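Long-range contacts in proline dehydrogenase (Bradyrhizobium japonicum USDA 110, PDB 3HAZ), which probably oxidises L-proline to L-glutamate in two steps, using an FAD-dependent proline dehydrogenase and an NAD-dependent 1-pyrroline-5-carboxylate dehydrogenase: residues A[110-114]-A[922-926]; A[206-210]-A[449-453]. One frame throughout, in Å; residues are numbered along the deposited sequence.

Interaction 1 of 2, residues A[110-114]-A[922-926]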
ATOM      1  N   GLU A 110     -46.650   3.274 -18.259  1.00 16.65           N
ATOM      2  CA  GLU A 110     -46.187   3.910 -17.030  1.00 20.27           C
ATOM      3  C   GLU A 110     -46.802   5.302 -16.871  1.00 22.91           C
ATOM      4  O   GLU A 110     -47.231   5.688 -15.787  1.00 22.92           O
ATOM      5  CB  GLU A 110     -44.655   4.014 -17.011  1.00 21.44           C
ATOM      6  CG  GLU A 110     -44.111   4.592 -15.710  1.00 17.97           C
ATOM      7  CD  GLU A 110     -42.588   4.531 -15.598  1.00 23.22           C
ATOM      8  OE1 GLU A 110     -41.912   4.237 -16.605  1.00 19.67           O
ATOM      9  OE2 GLU A 110     -42.070   4.784 -14.489  1.00 24.25           O
ATOM     10  N   THR A 111     -46.832   6.057 -17.962  1.00 16.98           N
ATOM     11  CA  THR A 111     -47.387   7.413 -17.937  1.00 21.14           C
ATOM     12  C   THR A 111     -48.889   7.420 -17.671  1.00 18.54           C
ATOM     13  O   THR A 111     -49.371   8.140 -16.786  1.00 21.66           O
ATOM     14  CB  THR A 111     -47.066   8.173 -19.244  1.00 26.56           C
ATOM     15  OG1 THR A 111     -45.640   8.222 -19.405  1.00 32.96           O
ATOM     16  CG2 THR A 111     -47.607   9.602 -19.200  1.00 18.96           C
ATOM     17  N   LYS A 112     -49.627   6.603 -18.418  1.00 21.43           N
ATOM     18  CA  LYS A 112     -51.082   6.532 -18.256  1.00 24.79           C
ATOM     19  C   LYS A 112     -51.493   6.052 -16.865  1.00 21.25           C
ATOM     20  O   LYS A 112     -52.372   6.645 -16.233  1.00 20.59           O
ATOM     21  CB  LYS A 112     -51.732   5.646 -19.338  1.00 22.00           C
ATOM     22  CG  LYS A 112     -51.817   6.306 -20.715  1.00 24.75           C
ATOM     23  CD  LYS A 112     -52.632   7.593 -20.665  1.00 30.48           C
ATOM     24  CE  LYS A 112     -52.785   8.204 -22.052  1.00 39.02           C
ATOM     25  NZ  LYS A 112     -53.785   9.307 -22.067  1.00 41.03           N
ATOM     26  N   SER A 113     -50.872   4.978 -16.390  1.00 17.05           N
ATOM     27  CA  SER A 113     -51.239   4.431 -15.082  1.00 20.32           C
ATOM     28  C   SER A 113     -50.983   5.433 -13.958  1.00 17.38           C
ATOM     29  O   SER A 113     -51.741   5.489 -12.992  1.00 18.38           O
ATOM     30  CB  SER A 113     -50.500   3.119 -14.793  1.00 20.83           C
ATOM     31  OG  SER A 113     -49.091   3.300 -14.842  1.00 24.23           O
ATOM     32  N   THR A 114     -49.919   6.227 -14.086  1.00 15.64           N
ATOM     33  CA  THR A 114     -49.617   7.234 -13.072  1.00 16.43           C
ATOM     34  C   THR A 114     -50.575   8.435 -13.164  1.00 18.04           C
ATOM     35  O   THR A 114     -51.041   8.941 -12.138  1.00 15.99           O
ATOM     36  CB  THR A 114     -48.140   7.712 -13.131  1.00 20.83           C
ATOM     37  OG1 THR A 114     -47.258   6.584 -13.233  1.00 16.94           O
ATOM     38  CG2 THR A 114     -47.797   8.503 -11.883  1.00 11.99           C
ATOM     39  N   SER A 922     -39.754  13.802 -13.491  1.00 18.91           N
ATOM     40  CA  SER A 922     -40.139  12.555 -14.126  1.00 13.76           C
ATOM     41  C   SER A 922     -39.598  11.374 -13.357  1.00 24.65           C
ATOM     42  O   SER A 922     -38.519  11.447 -12.771  1.00 24.18           O
ATOM     43  CB  SER A 922     -39.614  12.493 -15.556  1.00 16.38           C
ATOM     44  OG  SER A 922     -39.897  11.227 -16.143  1.00 19.54           O
ATOM     45  N   ARG A 923     -40.361  10.286 -13.374  1.00 26.94           N
ATOM     46  CA  ARG A 923     -39.937   9.026 -12.791  1.00 23.58           C
ATOM     47  C   ARG A 923     -39.059   8.287 -13.801  1.00 21.14           C
ATOM     48  O   ARG A 923     -38.271   7.416 -13.437  1.00 23.93           O
ATOM     49  CB  ARG A 923     -41.174   8.178 -12.443  1.00 19.00           C
ATOM     50  CG  ARG A 923     -40.938   7.053 -11.442  1.00 31.60           C
ATOM     51  CD  ARG A 923     -42.271   6.562 -10.871  1.00 39.96           C
ATOM     52  NE  ARG A 923     -42.993   5.722 -11.818  1.00 40.59           N
ATOM     53  CZ  ARG A 923     -44.315   5.599 -11.861  1.00 39.66           C
ATOM     54  NH1 ARG A 923     -44.870   4.808 -12.763  1.00 45.75           N
ATOM     55  NH2 ARG A 923     -45.086   6.272 -11.015  1.00 33.02           N
ATOM     56  N   ILE A 924     -39.185   8.664 -15.072  1.00 21.03           N
ATOM     57  CA  ILE A 924     -38.636   7.880 -16.179  1.00 20.16           C
ATOM     58  C   ILE A 924     -37.183   8.221 -16.542  1.00 21.83           C
ATOM     59  O   ILE A 924     -36.911   9.195 -17.248  1.00 23.63           O
ATOM     60  CB  ILE A 924     -39.530   8.012 -17.427  1.00 21.96           C
ATOM     61  CG1 ILE A 924     -40.997   7.789 -17.041  1.00 21.86           C
ATOM     62  CG2 ILE A 924     -39.087   7.040 -18.510  1.00 19.49           C
ATOM     63  CD1 ILE A 924     -41.978   7.886 -18.205  1.00 31.33           C
ATOM     64  N   ASP A 925     -36.256   7.398 -16.067  1.00 19.17           N
ATOM     65  CA  ASP A 925     -34.835   7.604 -16.340  1.00 17.91           C
ATOM     66  C   ASP A 925     -34.522   7.821 -17.819  1.00 18.62           C
ATOM     67  O   ASP A 925     -33.728   8.692 -18.155  1.00 19.73           O
ATOM     68  CB  ASP A 925     -33.997   6.452 -15.780  1.00 23.61           C
ATOM     69  CG  ASP A 925     -33.895   6.487 -14.266  1.00 30.02           C
ATOM     70  OD1 ASP A 925     -34.110   7.562 -13.676  1.00 36.88           O
ATOM     71  OD2 ASP A 925     -33.596   5.441 -13.663  1.00 40.07           O
ATOM     72  N   ASP A 926     -35.136   7.040 -18.706  1.00 20.01           N
ATOM     73  CA  ASP A 926     -34.864   7.199 -20.136  1.00 22.19           C
ATOM     74  C   ASP A 926     -35.319   8.565 -20.673  1.00 25.86           C
ATOM     75  O   ASP A 926     -34.690   9.130 -21.570  1.00 30.36           O
ATOM     76  CB  ASP A 926     -35.488   6.059 -20.953  1.00 20.13           C
ATOM     77  CG  ASP A 926     -34.808   4.717 -20.694  1.00 27.88           C
ATOM     78  OD1 ASP A 926     -33.574   4.643 -20.846  1.00 34.87           O
ATOM     79  OD2 ASP A 926     -35.503   3.742 -20.334  1.00 26.39           O
TER
HETATM   80  O   HOH W   1     -46.573   3.137 -13.509  1.00 21.06           O
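E110 and I924 have the nearest CA atoms of the two segments, 8.6 Å from E110 CA to I924 CA, where a turn of helix 106-115 faces the residues leading into helix 925-934, with I924 at its N-cap position. CG of E110 stands anti to the backbone N (chi1 -176°), and the extended chain beyond it delivers the carboxylate to R923. There E110 OE2 forms a salt bridge with R923 NE at 3.0 Å, accepting through its anti lone pair with an N-H...O angle of 147°; the carboxylate and guanidinium planes lie 27° apart. The same oxygen takes a weaker bond from R923 NH1 and is hydrogen-bonded to T141. T114 OG1 receives a second, weak bond from R923 NH1 (3.0 Å) while donating to the carbonyl E110 O at 2.7 Å, which fixes the hydroxyl's rotation. I924 CG1 packs 3.7 Å from E110 OE1, and I924 CD1 lies 3.9 Å from T111 OG1, which is hydrogen-bonded to I107 O. A methionine in place of R923 would probably leave the buried E110 carboxylate without its countercharge. A buried salt bridge thus joins the DNA-binding-family and aldehyde-dehydrogenase-family parts here, with I924 adding apolar packing.

Interaction 2 of 2, residues A[206-210]-A[449-453]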
ATOM      1  N   ASP A 206     -57.094  21.894  -0.716  1.00 17.58           N
ATOM      2  CA  ASP A 206     -56.576  20.597  -0.245  1.00 19.53           C
ATOM      3  C   ASP A 206     -56.889  20.415   1.234  1.00 21.03           C
ATOM      4  O   ASP A 206     -57.355  19.359   1.654  1.00 22.08           O
ATOM      5  CB  ASP A 206     -55.057  20.495  -0.393  1.00 22.97           C
ATOM      6  CG  ASP A 206     -54.613  20.167  -1.801  1.00 34.48           C
ATOM      7  OD1 ASP A 206     -55.371  19.515  -2.542  1.00 30.62           O
ATOM      8  OD2 ASP A 206     -53.474  20.555  -2.153  1.00 37.10           O
ATOM      9  N   ALA A 207     -56.588  21.446   2.023  1.00 20.95           N
ATOM     10  CA  ALA A 207     -56.805  21.394   3.467  1.00 24.24           C
ATOM     11  C   ALA A 207     -58.266  21.127   3.838  1.00 24.14           C
ATOM     12  O   ALA A 207     -58.537  20.442   4.822  1.00 27.87           O
ATOM     13  CB  ALA A 207     -56.314  22.675   4.131  1.00 20.60           C
ATOM     14  N   ARG A 208     -59.200  21.680   3.062  1.00 28.75           N
ATOM     15  CA  ARG A 208     -60.632  21.459   3.297  1.00 26.51           C
ATOM     16  C   ARG A 208     -61.024  20.038   2.906  1.00 27.71           C
ATOM     17  O   ARG A 208     -61.810  19.378   3.591  1.00 28.99           O
ATOM     18  CB  ARG A 208     -61.487  22.461   2.507  1.00 21.28           C
ATOM     19  CG  ARG A 208     -61.272  23.924   2.895  1.00 31.34           C
ATOM     20  CD  ARG A 208     -62.432  24.823   2.437  1.00 31.87           C
ATOM     21  NE  ARG A 208     -62.523  24.919   0.981  1.00 41.48           N
ATOM     22  CZ  ARG A 208     -61.788  25.749   0.244  1.00 44.03           C
ATOM     23  NH1 ARG A 208     -60.904  26.547   0.830  1.00 31.93           N
ATOM     24  NH2 ARG A 208     -61.927  25.778  -1.076  1.00 40.51           N
ATOM     25  N   ARG A 209     -60.479  19.575   1.787  1.00 20.44           N
ATOM     26  CA  ARG A 209     -60.777  18.233   1.307  1.00 23.37           C
ATOM     27  C   ARG A 209     -60.321  17.200   2.329  1.00 21.60           C
ATOM     28  O   ARG A 209     -61.045  16.261   2.637  1.00 19.36           O
ATOM     29  CB  ARG A 209     -60.093  17.978  -0.035  1.00 24.78           C
ATOM     30  CG  ARG A 209     -60.226  16.547  -0.510  1.00 28.01           C
ATOM     31  CD  ARG A 209     -59.786  16.407  -1.954  1.00 26.93           C
ATOM     32  NE  ARG A 209     -58.371  16.720  -2.119  1.00 25.86           N
ATOM     33  CZ  ARG A 209     -57.389  15.878  -1.826  1.00 25.44           C
ATOM     34  NH1 ARG A 209     -57.669  14.669  -1.344  1.00 26.12           N
ATOM     35  NH2 ARG A 209     -56.129  16.243  -2.012  1.00 27.95           N
ATOM     36  N   TYR A 210     -59.110  17.377   2.850  1.00 20.97           N
ATOM     37  CA  TYR A 210     -58.580  16.443   3.839  1.00 17.63           C
ATOM     38  C   TYR A 210     -59.392  16.483   5.119  1.00 16.19           C
ATOM     39  O   TYR A 210     -59.679  15.440   5.703  1.00 25.13           O
ATOM     40  CB  TYR A 210     -57.109  16.737   4.156  1.00 20.26           C
ATOM     41  CG  TYR A 210     -56.152  16.356   3.057  1.00 19.91           C
ATOM     42  CD1 TYR A 210     -56.135  15.063   2.549  1.00 14.87           C
ATOM     43  CD2 TYR A 210     -55.251  17.288   2.533  1.00 15.72           C
ATOM     44  CE1 TYR A 210     -55.256  14.702   1.544  1.00 22.33           C
ATOM     45  CE2 TYR A 210     -54.364  16.937   1.534  1.00 21.83           C
ATOM     46  CZ  TYR A 210     -54.370  15.639   1.045  1.00 26.21           C
ATOM     47  OH  TYR A 210     -53.491  15.279   0.052  1.00 27.13           O
ATOM     48  N   HIS A 449     -57.020   8.043  -4.617  1.00 18.13           N
ATOM     49  CA  HIS A 449     -55.901   7.814  -5.531  1.00 20.59           C
ATOM     50  C   HIS A 449     -54.936   9.008  -5.613  1.00 19.26           C
ATOM     51  O   HIS A 449     -53.728   8.831  -5.776  1.00 19.74           O
ATOM     52  CB  HIS A 449     -56.403   7.487  -6.943  1.00 15.92           C
ATOM     53  CG  HIS A 449     -57.096   6.163  -7.055  1.00 22.96           C
ATOM     54  ND1 HIS A 449     -58.255   5.990  -7.780  1.00 22.30           N
ATOM     55  CD2 HIS A 449     -56.792   4.949  -6.534  1.00 27.24           C
ATOM     56  CE1 HIS A 449     -58.638   4.729  -7.702  1.00 22.96           C
ATOM     57  NE2 HIS A 449     -57.767   4.077  -6.951  1.00 28.66           N
ATOM     58  N   ARG A 450     -55.469  10.221  -5.526  1.00 17.84           N
ATOM     59  CA  ARG A 450     -54.638  11.417  -5.670  1.00 21.75           C
ATOM     60  C   ARG A 450     -53.637  11.566  -4.521  1.00 20.97           C
ATOM     61  O   ARG A 450     -52.714  12.371  -4.600  1.00 20.01           O
ATOM     62  CB  ARG A 450     -55.503  12.671  -5.791  1.00 23.64           C
ATOM     63  CG  ARG A 450     -56.303  12.988  -4.543  1.00 28.07           C
ATOM     64  CD  ARG A 450     -57.412  13.987  -4.848  1.00 33.18           C
ATOM     65  NE  ARG A 450     -56.898  15.321  -5.143  1.00 29.43           N
ATOM     66  CZ  ARG A 450     -57.659  16.326  -5.566  1.00 37.25           C
ATOM     67  NH1 ARG A 450     -58.961  16.135  -5.747  1.00 40.14           N
ATOM     68  NH2 ARG A 450     -57.124  17.519  -5.812  1.00 28.39           N
ATOM     69  N   ASP A 451     -53.809  10.765  -3.470  1.00 20.83           N
ATOM     70  CA  ASP A 451     -52.915  10.808  -2.314  1.00 21.48           C
ATOM     71  C   ASP A 451     -52.066   9.548  -2.166  1.00 20.79           C
ATOM     72  O   ASP A 451     -51.296   9.411  -1.213  1.00 24.80           O
ATOM     73  CB  ASP A 451     -53.719  11.047  -1.043  1.00 22.89           C
ATOM     74  CG  ASP A 451     -54.493  12.341  -1.095  1.00 22.41           C
ATOM     75  OD1 ASP A 451     -53.860  13.368  -1.393  1.00 24.54           O
ATOM     76  OD2 ASP A 451     -55.719  12.331  -0.857  1.00 25.85           O
ATOM     77  N   LEU A 452     -52.198   8.632  -3.115  1.00 18.27           N
ATOM     78  CA  LEU A 452     -51.473   7.368  -3.034  1.00 20.60           C
ATOM     79  C   LEU A 452     -49.956   7.500  -3.249  1.00 22.08           C
ATOM     80  O   LEU A 452     -49.168   6.991  -2.453  1.00 21.91           O
ATOM     81  CB  LEU A 452     -52.044   6.364  -4.027  1.00 21.00           C
ATOM     82  CG  LEU A 452     -51.267   5.049  -4.088  1.00 21.06           C
ATOM     83  CD1 LEU A 452     -51.237   4.378  -2.714  1.00 18.75           C
ATOM     84  CD2 LEU A 452     -51.855   4.136  -5.143  1.00 24.34           C
ATOM     85  N   LEU A 453     -49.553   8.160  -4.333  1.00 25.83           N
ATOM     86  CA  LEU A 453     -48.132   8.242  -4.703  1.00 22.83           C
ATOM     87  C   LEU A 453     -47.236   8.729  -3.566  1.00 22.21           C
ATOM     88  O   LEU A 453     -46.236   8.094  -3.238  1.00 24.52           O
ATOM     89  CB  LEU A 453     -47.938   9.158  -5.911  1.00 20.84           C
ATOM     90  CG  LEU A 453     -47.912   8.617  -7.341  1.00 33.15           C
ATOM     91  CD1 LEU A 453     -47.408   9.723  -8.289  1.00 36.07           C
ATOM     92  CD2 LEU A 453     -47.056   7.374  -7.462  1.00 32.48           C
TER
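R209 stacks its guanidinium face to face on that of R450, with 3.8 Å between the two centres and planes 13° from parallel. The side chains arrive from opposite directions, and R450 NE sits over the face of R209, displaced toward its rim. R450 gets there with CG between its backbone N and carbonyl carbon (chi1 65°) and a bend at chi3. R209 NH2 and R450 NE are 3.4 Å apart, but both are donors, so they make no hydrogen bond; the stack brings two positive groups together, which the nearby acidic groups would be expected to ease. One is D451, at the edge of the R209 group: R209 NH1 donates to D451 OD2 at 3.1 Å, nearly straight (165°), in the guanidinium plane and onto the syn lone pair, with the carboxylate almost coplanar. The other is D206, whose OD1 accepts a weak hydrogen bond from R209 NH2 at 3.4 Å, part of a salt bridge, while its OD2 accepts from the backbone N of R202. D206 OD1 also lies 4.2 Å from R450 NH2, well out of that guanidinium plane, so only the charges act. Y210 meets the second oxygen of D451 at its ring edge: Y210 OH donates to D451 OD1 across 2.4 Å, a separation so short that its exact length is doubtful. R209 CZ stands above one face of the Y210 ring, toward the rim. In the fold, helix 204-223 follows strand 193-196; residues 449-453 come directly after strand 440-448, which pairs in parallel with 193-196 in the proline dehydrogenase barrel. H449 pairs through its backbone with G172 and through NE2 with E82, and L453 packs on L75 and V79 of helix 71-85.

Along the chain the segments come in the order 110-114, 206-210, 449-453, 922-926, so interaction 2 falls wholly between the two halves of interaction 1. The centres are 21 Å apart, yet the contacts touch through L453: its CD1 lies 3.8 Å from T114 CG2, and its CD2 packs near the guanidinium of R923. Helix 71-85 is common ground, since T114, R923 and L453 all rest on it. Interaction 2 stays within the proline dehydrogenase barrel, joining elements that follow two adjacent strands, whereas interaction 1 crosses between family regions, from helix 106-115 to the aldehyde dehydrogenase part. L453 brings the two into contact; both lie away from the FAD and NAD sites.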